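Local coordinates for ALBA-Domain Protein (Trypanosoma brucei, PDB 7DL8) that probably binds RNA, as a trypanosome member of the Alba family of small nucleic-acid-binding proteins, at residues A[14-19]-A[23-28]; A[28-33]-A[100-105]. All blocks are in the same frame, centred on the assembly; numbering follows the deposited sequence.

Contact 1: residues A[14-19]-A[23-28]; sequences VRVGYR and FLFVDI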
ATOM      1  N   VAL A  14      18.303  -2.176  -7.729  1.00 45.90           N
ATOM      2  CA  VAL A  14      17.676  -1.196  -6.852  1.00 48.03           C
ATOM      3  C   VAL A  14      16.514  -1.878  -6.146  1.00 51.19           C
ATOM      4  O   VAL A  14      15.577  -2.357  -6.796  1.00 54.34           O
ATOM      5  CB  VAL A  14      17.203   0.043  -7.630  1.00 45.39           C
ATOM      6  CG1 VAL A  14      16.554   1.049  -6.690  1.00 38.19           C
ATOM      7  CG2 VAL A  14      18.364   0.672  -8.380  1.00 40.92           C
ATOM      8  N   ARG A  15      16.572  -1.920  -4.818  1.00 46.82           N
ATOM      9  CA  ARG A  15      15.536  -2.546  -4.006  1.00 41.61           C
ATOM     10  C   ARG A  15      14.596  -1.455  -3.511  1.00 46.20           C
ATOM     11  O   ARG A  15      14.990  -0.603  -2.705  1.00 46.43           O
ATOM     12  CB  ARG A  15      16.153  -3.318  -2.842  1.00 39.06           C
ATOM     13  CG  ARG A  15      15.181  -3.632  -1.708  1.00 36.54           C
ATOM     14  CD  ARG A  15      14.126  -4.634  -2.142  1.00 38.26           C
ATOM     15  NE  ARG A  15      14.532  -6.006  -1.854  1.00 57.93           N
ATOM     16  CZ  ARG A  15      14.878  -6.889  -2.785  1.00 61.06           C
ATOM     17  NH1 ARG A  15      15.234  -8.118  -2.439  1.00 60.61           N
ATOM     18  NH2 ARG A  15      14.871  -6.539  -4.062  1.00 67.96           N
ATOM     19  N   VAL A  16      13.361  -1.473  -4.002  1.00 46.64           N
ATOM     20  CA  VAL A  16      12.366  -0.487  -3.598  1.00 46.90           C
ATOM     21  C   VAL A  16      11.778  -0.917  -2.263  1.00 50.41           C
ATOM     22  O   VAL A  16      11.335  -2.062  -2.102  1.00 58.33           O
ATOM     23  CB  VAL A  16      11.279  -0.332  -4.672  1.00 41.79           C
ATOM     24  CG1 VAL A  16      10.220   0.656  -4.209  1.00 37.77           C
ATOM     25  CG2 VAL A  16      11.898   0.123  -5.983  1.00 38.84           C
ATOM     26  N   GLY A  17      11.769  -0.001  -1.305  1.00 52.18           N
ATOM     27  CA  GLY A  17      11.363  -0.320   0.041  1.00 51.19           C
ATOM     28  C   GLY A  17      11.031   0.933   0.815  1.00 54.09           C
ATOM     29  O   GLY A  17      10.909   2.023   0.251  1.00 58.12           O
ATOM     30  N   TYR A  18      10.893   0.762   2.127  1.00 57.91           N
ATOM     31  CA  TYR A  18      10.476   1.853   2.991  1.00 53.36           C
ATOM     32  C   TYR A  18      11.646   2.723   3.421  1.00 49.17           C
ATOM     33  O   TYR A  18      11.423   3.824   3.935  1.00 42.11           O
ATOM     34  CB  TYR A  18       9.809   1.290   4.247  1.00 50.61           C
ATOM     35  CG  TYR A  18      10.809   0.604   5.156  1.00 58.18           C
ATOM     36  CD1 TYR A  18      11.351  -0.631   4.817  1.00 66.98           C
ATOM     37  CD2 TYR A  18      11.241   1.204   6.332  1.00 59.32           C
ATOM     38  CE1 TYR A  18      12.277  -1.257   5.628  1.00 69.85           C
ATOM     39  CE2 TYR A  18      12.171   0.584   7.153  1.00 65.70           C
ATOM     40  CZ  TYR A  18      12.681  -0.648   6.796  1.00 71.20           C
ATOM     41  OH  TYR A  18      13.603  -1.273   7.605  1.00 74.48           O
ATOM     42  N   ARG A  19      12.881   2.252   3.236  1.00 51.10           N
ATOM     43  CA  ARG A  19      14.067   3.037   3.552  1.00 52.23           C
ATOM     44  C   ARG A  19      14.304   4.167   2.560  1.00 55.01           C
ATOM     45  O   ARG A  19      15.317   4.871   2.677  1.00 53.74           O
ATOM     46  CB  ARG A  19      15.294   2.124   3.593  1.00 56.82           C
ATOM     47  CG  ARG A  19      15.117   0.877   4.445  1.00 61.97           C
ATOM     48  CD  ARG A  19      15.586   1.111   5.869  1.00 67.19           C
ATOM     49  NE  ARG A  19      16.902   0.526   6.110  1.00 72.72           N
ATOM     50  CZ  ARG A  19      17.761   0.972   7.019  1.00 74.70           C
ATOM     51  NH1 ARG A  19      17.446   2.013   7.777  1.00 71.56           N
ATOM     52  NH2 ARG A  19      18.938   0.378   7.169  1.00 77.61           N
ATOM     53  N   PHE A  23      10.858   8.738  -5.564  1.00 44.41           N
ATOM     54  CA  PHE A  23      11.661   9.713  -6.294  1.00 45.10           C
ATOM     55  C   PHE A  23      13.142   9.360  -6.229  1.00 44.76           C
ATOM     56  O   PHE A  23      13.878   9.555  -7.202  1.00 38.69           O
ATOM     57  CB  PHE A  23      11.434  11.115  -5.728  1.00 45.56           C
ATOM     58  CG  PHE A  23      10.003  11.571  -5.775  1.00 52.16           C
ATOM     59  CD1 PHE A  23       9.448  12.046  -6.952  1.00 55.01           C
ATOM     60  CD2 PHE A  23       9.214  11.529  -4.637  1.00 50.41           C
ATOM     61  CE1 PHE A  23       8.133  12.472  -6.993  1.00 54.34           C
ATOM     62  CE2 PHE A  23       7.898  11.951  -4.672  1.00 50.08           C
ATOM     63  CZ  PHE A  23       7.357  12.422  -5.851  1.00 52.67           C
ATOM     64  N   LEU A  24      13.593   8.833  -5.089  1.00 40.72           N
ATOM     65  CA  LEU A  24      14.999   8.474  -4.944  1.00 34.35           C
ATOM     66  C   LEU A  24      15.354   7.265  -5.800  1.00 43.78           C
ATOM     67  O   LEU A  24      16.423   7.231  -6.420  1.00 48.89           O
ATOM     68  CB  LEU A  24      15.319   8.210  -3.472  1.00 41.61           C
ATOM     69  CG  LEU A  24      16.701   7.643  -3.144  1.00 50.81           C
ATOM     70  CD1 LEU A  24      17.798   8.584  -3.620  1.00 38.58           C
ATOM     71  CD2 LEU A  24      16.824   7.380  -1.652  1.00 54.68           C
ATOM     72  N   PHE A  25      14.470   6.263  -5.852  1.00 42.07           N
ATOM     73  CA  PHE A  25      14.757   5.077  -6.653  1.00 45.21           C
ATOM     74  C   PHE A  25      14.697   5.376  -8.146  1.00 45.79           C
ATOM     75  O   PHE A  25      15.419   4.748  -8.930  1.00 43.43           O
ATOM     76  CB  PHE A  25      13.781   3.950  -6.308  1.00 44.23           C
ATOM     77  CG  PHE A  25      13.813   3.537  -4.865  1.00 35.25           C
ATOM     78  CD1 PHE A  25      15.015   3.269  -4.233  1.00 35.80           C
ATOM     79  CD2 PHE A  25      12.638   3.404  -4.144  1.00 36.39           C
ATOM     80  CE1 PHE A  25      15.047   2.887  -2.904  1.00 33.29           C
ATOM     81  CE2 PHE A  25      12.661   3.024  -2.815  1.00 41.44           C
ATOM     82  CZ  PHE A  25      13.868   2.763  -2.195  1.00 39.71           C
ATOM     83  N   VAL A  26      13.850   6.322  -8.557  1.00 44.95           N
ATOM     84  CA  VAL A  26      13.848   6.764  -9.949  1.00 42.98           C
ATOM     85  C   VAL A  26      15.169   7.441 -10.295  1.00 43.43           C
ATOM     86  O   VAL A  26      15.757   7.188 -11.355  1.00 44.09           O
ATOM     87  CB  VAL A  26      12.646   7.692 -10.212  1.00 44.61           C
ATOM     88  CG1 VAL A  26      12.855   8.494 -11.487  1.00 40.50           C
ATOM     89  CG2 VAL A  26      11.359   6.884 -10.297  1.00 39.94           C
ATOM     90  N   ASP A  27      15.664   8.300  -9.401  1.00 44.37           N
ATOM     91  CA  ASP A  27      16.926   8.989  -9.653  1.00 38.15           C
ATOM     92  C   ASP A  27      18.100   8.020  -9.653  1.00 37.42           C
ATOM     93  O   ASP A  27      18.997   8.123 -10.498  1.00 40.49           O
ATOM     94  CB  ASP A  27      17.134  10.095  -8.620  1.00 44.73           C
ATOM     95  CG  ASP A  27      16.124  11.216  -8.759  1.00 55.50           C
ATOM     96  OD1 ASP A  27      15.460  11.291  -9.814  1.00 57.12           O
ATOM     97  OD2 ASP A  27      15.998  12.025  -7.815  1.00 59.91           O
ATOM     98  N   ILE A  28      18.124   7.084  -8.700  1.00 39.23           N
ATOM     99  CA  ILE A  28      19.198   6.095  -8.652  1.00 35.97           C
ATOM    100  C   ILE A  28      19.221   5.277  -9.938  1.00 43.22           C
ATOM    101  O   ILE A  28      20.284   5.038 -10.524  1.00 45.53           O
ATOM    102  CB  ILE A  28      19.046   5.194  -7.413  1.00 45.21           C
ATOM    103  CG1 ILE A  28      19.402   5.966  -6.142  1.00 45.73           C
ATOM    104  CG2 ILE A  28      19.920   3.957  -7.537  1.00 39.75           C
ATOM    105  CD1 ILE A  28      19.006   5.253  -4.868  1.00 36.30           C
TER
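Phe-25 reaches from its helix to strand 13-16 and lays one face of its ring against Val-16 CA. The evidence is a CH-pi contact: Val-16 CA lies 3.9 Å from the ring centroid and 23° off the ring normal, displaced toward the rim on the CE2 side. The side chain of Val-16 follows along that flank, where its CG1 meets Phe-25 CD2 at 3.7 Å. The first torsion of Phe-25 (chi1 -59°) sets CG beside the backbone N and opposite the carbonyl carbon, which sends the ring away from the helix and toward the strand.

Around the rest of the ring the partners change from apolar to polar. Near its root, Val-14 CG1 approaches obliquely and touches Phe-25 CD1 at 3.7 Å. The far end meets main chain instead: Arg-15 O is 3.5 Å from Phe-25 CE1, and Gly-17 N is 3.5 Å from Phe-25 CE2. No hydrogen bond crosses between the two segments, so van der Waals contact carries the join.

The two methyl branches of Val-14 divide their work. While CG1 faces the phenyl ring, CG2, placed beside the backbone N, meets Ile-28 CG2 at 3.7 Å, about one helical turn further on. Val-14 and Val-16 also form backbone hydrogen bonds with strand 39-45, and Val-16 touches Glu-51 of helix 49-61.

The short axes of strand 14-16 and helix 23-28 run nearly antiparallel, at 166°, with a closest approach of 9.4 Å. Such a return of the chain, followed by strand 39-45 parallel to the first, makes this the opening half of the beta-alpha-beta unit of the Alba fold.

Contact 2: residues A[28-33]-A[100-105]; sequences ITKHLL and AKYEEQ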
ATOM      1  N   ILE A  28      18.124   7.084  -8.700  1.00 39.23           N
ATOM      2  CA  ILE A  28      19.198   6.095  -8.652  1.00 35.97           C
ATOM      3  C   ILE A  28      19.221   5.277  -9.938  1.00 43.22           C
ATOM      4  O   ILE A  28      20.284   5.038 -10.524  1.00 45.53           O
ATOM      5  CB  ILE A  28      19.046   5.194  -7.413  1.00 45.21           C
ATOM      6  CG1 ILE A  28      19.402   5.966  -6.142  1.00 45.73           C
ATOM      7  CG2 ILE A  28      19.920   3.957  -7.537  1.00 39.75           C
ATOM      8  CD1 ILE A  28      19.006   5.253  -4.868  1.00 36.30           C
ATOM      9  N   THR A  29      18.045   4.837 -10.395  1.00 42.24           N
ATOM     10  CA  THR A  29      17.973   4.066 -11.633  1.00 41.47           C
ATOM     11  C   THR A  29      18.478   4.880 -12.819  1.00 41.47           C
ATOM     12  O   THR A  29      19.221   4.366 -13.663  1.00 41.46           O
ATOM     13  CB  THR A  29      16.537   3.598 -11.879  1.00 43.76           C
ATOM     14  OG1 THR A  29      16.052   2.904 -10.721  1.00 37.43           O
ATOM     15  CG2 THR A  29      16.474   2.673 -13.086  1.00 39.77           C
ATOM     16  N   LYS A  30      18.087   6.155 -12.896  1.00 41.44           N
ATOM     17  CA  LYS A  30      18.570   7.014 -13.971  1.00 42.94           C
ATOM     18  C   LYS A  30      20.079   7.206 -13.887  1.00 39.26           C
ATOM     19  O   LYS A  30      20.777   7.155 -14.907  1.00 39.62           O
ATOM     20  CB  LYS A  30      17.856   8.366 -13.926  1.00 47.08           C
ATOM     21  CG  LYS A  30      16.461   8.356 -14.525  1.00 42.34           C
ATOM     22  CD  LYS A  30      15.917   9.767 -14.687  1.00 45.97           C
ATOM     23  CE  LYS A  30      15.386  10.314 -13.375  1.00 49.50           C
ATOM     24  NZ  LYS A  30      14.585  11.553 -13.576  1.00 46.99           N
ATOM     25  N   HIS A  31      20.597   7.430 -12.678  1.00 39.54           N
ATOM     26  CA  HIS A  31      22.031   7.640 -12.509  1.00 38.36           C
ATOM     27  C   HIS A  31      22.820   6.384 -12.858  1.00 44.50           C
ATOM     28  O   HIS A  31      23.899   6.471 -13.456  1.00 47.71           O
ATOM     29  CB  HIS A  31      22.329   8.081 -11.077  1.00 44.02           C
ATOM     30  CG  HIS A  31      23.783   8.050 -10.723  1.00 49.46           C
ATOM     31  ND1 HIS A  31      24.683   8.984 -11.188  1.00 50.79           N
ATOM     32  CD2 HIS A  31      24.493   7.200  -9.945  1.00 49.59           C
ATOM     33  CE1 HIS A  31      25.884   8.710 -10.714  1.00 49.73           C
ATOM     34  NE2 HIS A  31      25.797   7.631  -9.956  1.00 52.04           N
ATOM     35  N   LEU A  32      22.301   5.209 -12.493  1.00 42.65           N
ATOM     36  CA  LEU A  32      23.017   3.970 -12.779  1.00 42.99           C
ATOM     37  C   LEU A  32      23.056   3.687 -14.275  1.00 46.09           C
ATOM     38  O   LEU A  32      24.082   3.242 -14.800  1.00 49.54           O
ATOM     39  CB  LEU A  32      22.370   2.804 -12.032  1.00 45.57           C
ATOM     40  CG  LEU A  32      22.606   2.731 -10.522  1.00 47.40           C
ATOM     41  CD1 LEU A  32      21.752   1.637  -9.899  1.00 46.70           C
ATOM     42  CD2 LEU A  32      24.078   2.505 -10.218  1.00 47.14           C
ATOM     43  N   LEU A  33      21.959   3.968 -14.984  1.00 45.57           N
ATOM     44  CA  LEU A  33      21.956   3.770 -16.429  1.00 42.31           C
ATOM     45  C   LEU A  33      22.895   4.751 -17.117  1.00 48.35           C
ATOM     46  O   LEU A  33      23.614   4.382 -18.052  1.00 49.78           O
ATOM     47  CB  LEU A  33      20.537   3.916 -16.979  1.00 38.19           C
ATOM     48  CG  LEU A  33      19.525   2.830 -16.611  1.00 43.79           C
ATOM     49  CD1 LEU A  33      18.132   3.214 -17.087  1.00 39.89           C
ATOM     50  CD2 LEU A  33      19.945   1.490 -17.195  1.00 42.42           C
ATOM     51  N   ALA A 100      19.825  12.245 -24.131  1.00 58.16           N
ATOM     52  CA  ALA A 100      19.397  13.613 -24.410  1.00 48.59           C
ATOM     53  C   ALA A 100      18.401  14.122 -23.376  1.00 48.13           C
ATOM     54  O   ALA A 100      18.406  15.315 -23.052  1.00 57.12           O
ATOM     55  CB  ALA A 100      18.793  13.701 -25.812  1.00 42.21           C
ATOM     56  N   LYS A 101      17.547  13.246 -22.840  1.00 46.37           N
ATOM     57  CA  LYS A 101      16.580  13.686 -21.841  1.00 53.12           C
ATOM     58  C   LYS A 101      17.173  13.703 -20.439  1.00 60.75           C
ATOM     59  O   LYS A 101      16.740  14.501 -19.600  1.00 63.70           O
ATOM     60  CB  LYS A 101      15.340  12.788 -21.871  1.00 54.72           C
ATOM     61  CG  LYS A 101      14.647  12.717 -23.220  1.00 56.25           C
ATOM     62  CD  LYS A 101      13.224  12.208 -23.078  1.00 61.01           C
ATOM     63  CE  LYS A 101      12.788  11.434 -24.311  1.00 69.18           C
ATOM     64  NZ  LYS A 101      13.467  10.109 -24.404  1.00 76.64           N
ATOM     65  N   TYR A 102      18.152  12.837 -20.165  1.00 62.16           N
ATOM     66  CA  TYR A 102      18.829  12.890 -18.874  1.00 55.98           C
ATOM     67  C   TYR A 102      19.766  14.086 -18.788  1.00 53.33           C
ATOM     68  O   TYR A 102      19.932  14.665 -17.708  1.00 53.05           O
ATOM     69  CB  TYR A 102      19.595  11.594 -18.612  1.00 46.74           C
ATOM     70  CG  TYR A 102      20.100  11.491 -17.190  1.00 40.67           C
ATOM     71  CD1 TYR A 102      19.221  11.536 -16.116  1.00 39.77           C
ATOM     72  CD2 TYR A 102      21.455  11.363 -16.919  1.00 44.09           C
ATOM     73  CE1 TYR A 102      19.676  11.449 -14.813  1.00 44.20           C
ATOM     74  CE2 TYR A 102      21.919  11.275 -15.620  1.00 45.10           C
ATOM     75  CZ  TYR A 102      21.026  11.316 -14.571  1.00 43.59           C
ATOM     76  OH  TYR A 102      21.486  11.228 -13.277  1.00 42.10           O
ATOM     77  N   GLU A 103      20.392  14.466 -19.905  1.00 50.01           N
ATOM     78  CA  GLU A 103      21.290  15.614 -19.886  1.00 43.31           C
ATOM     79  C   GLU A 103      20.519  16.915 -19.727  1.00 47.03           C
ATOM     80  O   GLU A 103      21.040  17.876 -19.152  1.00 52.55           O
ATOM     81  CB  GLU A 103      22.134  15.646 -21.161  1.00 40.07           C
ATOM     82  N   GLU A 104      19.282  16.968 -20.231  1.00 45.44           N
ATOM     83  CA  GLU A 104      18.448  18.141 -20.002  1.00 42.89           C
ATOM     84  C   GLU A 104      17.971  18.210 -18.557  1.00 48.20           C
ATOM     85  O   GLU A 104      17.782  19.308 -18.021  1.00 55.23           O
ATOM     86  CB  GLU A 104      17.255  18.133 -20.957  1.00 40.25           C
ATOM     87  N   GLN A 105      17.776  17.057 -17.913  1.00 48.52           N
ATOM     88  CA  GLN A 105      17.392  17.051 -16.507  1.00 45.42           C
ATOM     89  C   GLN A 105      18.575  17.387 -15.609  1.00 44.36           C
ATOM     90  O   GLN A 105      18.407  18.051 -14.580  1.00 43.61           O
ATOM     91  CB  GLN A 105      16.798  15.695 -16.129  1.00 48.15           C
ATOM     92  CG  GLN A 105      15.348  15.515 -16.551  1.00 51.16           C
ATOM     93  CD  GLN A 105      14.891  14.072 -16.467  1.00 57.60           C
ATOM     94  OE1 GLN A 105      15.524  13.245 -15.811  1.00 53.99           O
ATOM     95  NE2 GLN A 105      13.786  13.762 -17.136  1.00 62.80           N
TER
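Lys-30 and Tyr-102 form the close-packed part of this helix-helix contact, the aliphatic chain of the lysine crossing the aromatic ring. Lys-30 CB lies 3.7 Å from Tyr-102 CE1, while Lys-30 CD lies 4.0 Å from Tyr-102 CD1. The ring of Tyr-102 swings out toward helix 22-34, its CG lying anti to the backbone N, and Lys-30 O stands over one of its faces, offset toward the rim.

Beyond the hydrocarbon part, the lysine bends at chi3 and donates from Lys-30 NZ to Gln-105 OE1, 3.0 Å away. The C=O...N angle is 129°, but the nitrogen sits 41° out of the carbonyl plane, off the lone pairs. Gln-62 OE1 accepts a second hydrogen bond from it, so two amide oxygens hold the ammonium group of this buried lysine and may offset part of the cost of burying its charge; Asp-27 OD1 adds only a long, weak ion pair.

The looser side lies at exposed His-31. There the tyrosine hydroxyl only brushes the helix, Tyr-102 OH standing 3.7 Å from His-31 CA, and no hydrogen bond joins the pair. The Tyr-102 ring also meets that of His-34.

The short helical axes approach to 11.4 Å and cross at -118°. This crossing joins the long C-terminal helix 98-123, which follows the last strand, to the first helix of the Alba beta-alpha-beta-alpha-beta-beta fold.

In the fold
Helix 22-34 serves both contacts, and Ile-28 belongs to a segment of each but does its work in contact 1, where it meets Val-14. The two centres lie about 15 Å apart, roughly 6 and 9 Å respectively from the centre of the chain. They are in series along the sequence, yet they also touch directly, since Val-14 CG2 of contact 1 lies 3.8 Å from Leu-32 CD1 of contact 2. Contact 1 joins the helix to strand 13-16, outermost in the sheet within this chain, and its segments also pack on other copies of the protein: Tyr-18 on Lys-22 and Phe-23 on Thr-21 of a second subunit, Tyr-18 on Gly-83 of a third. No other chain of the assembly touches contact 2.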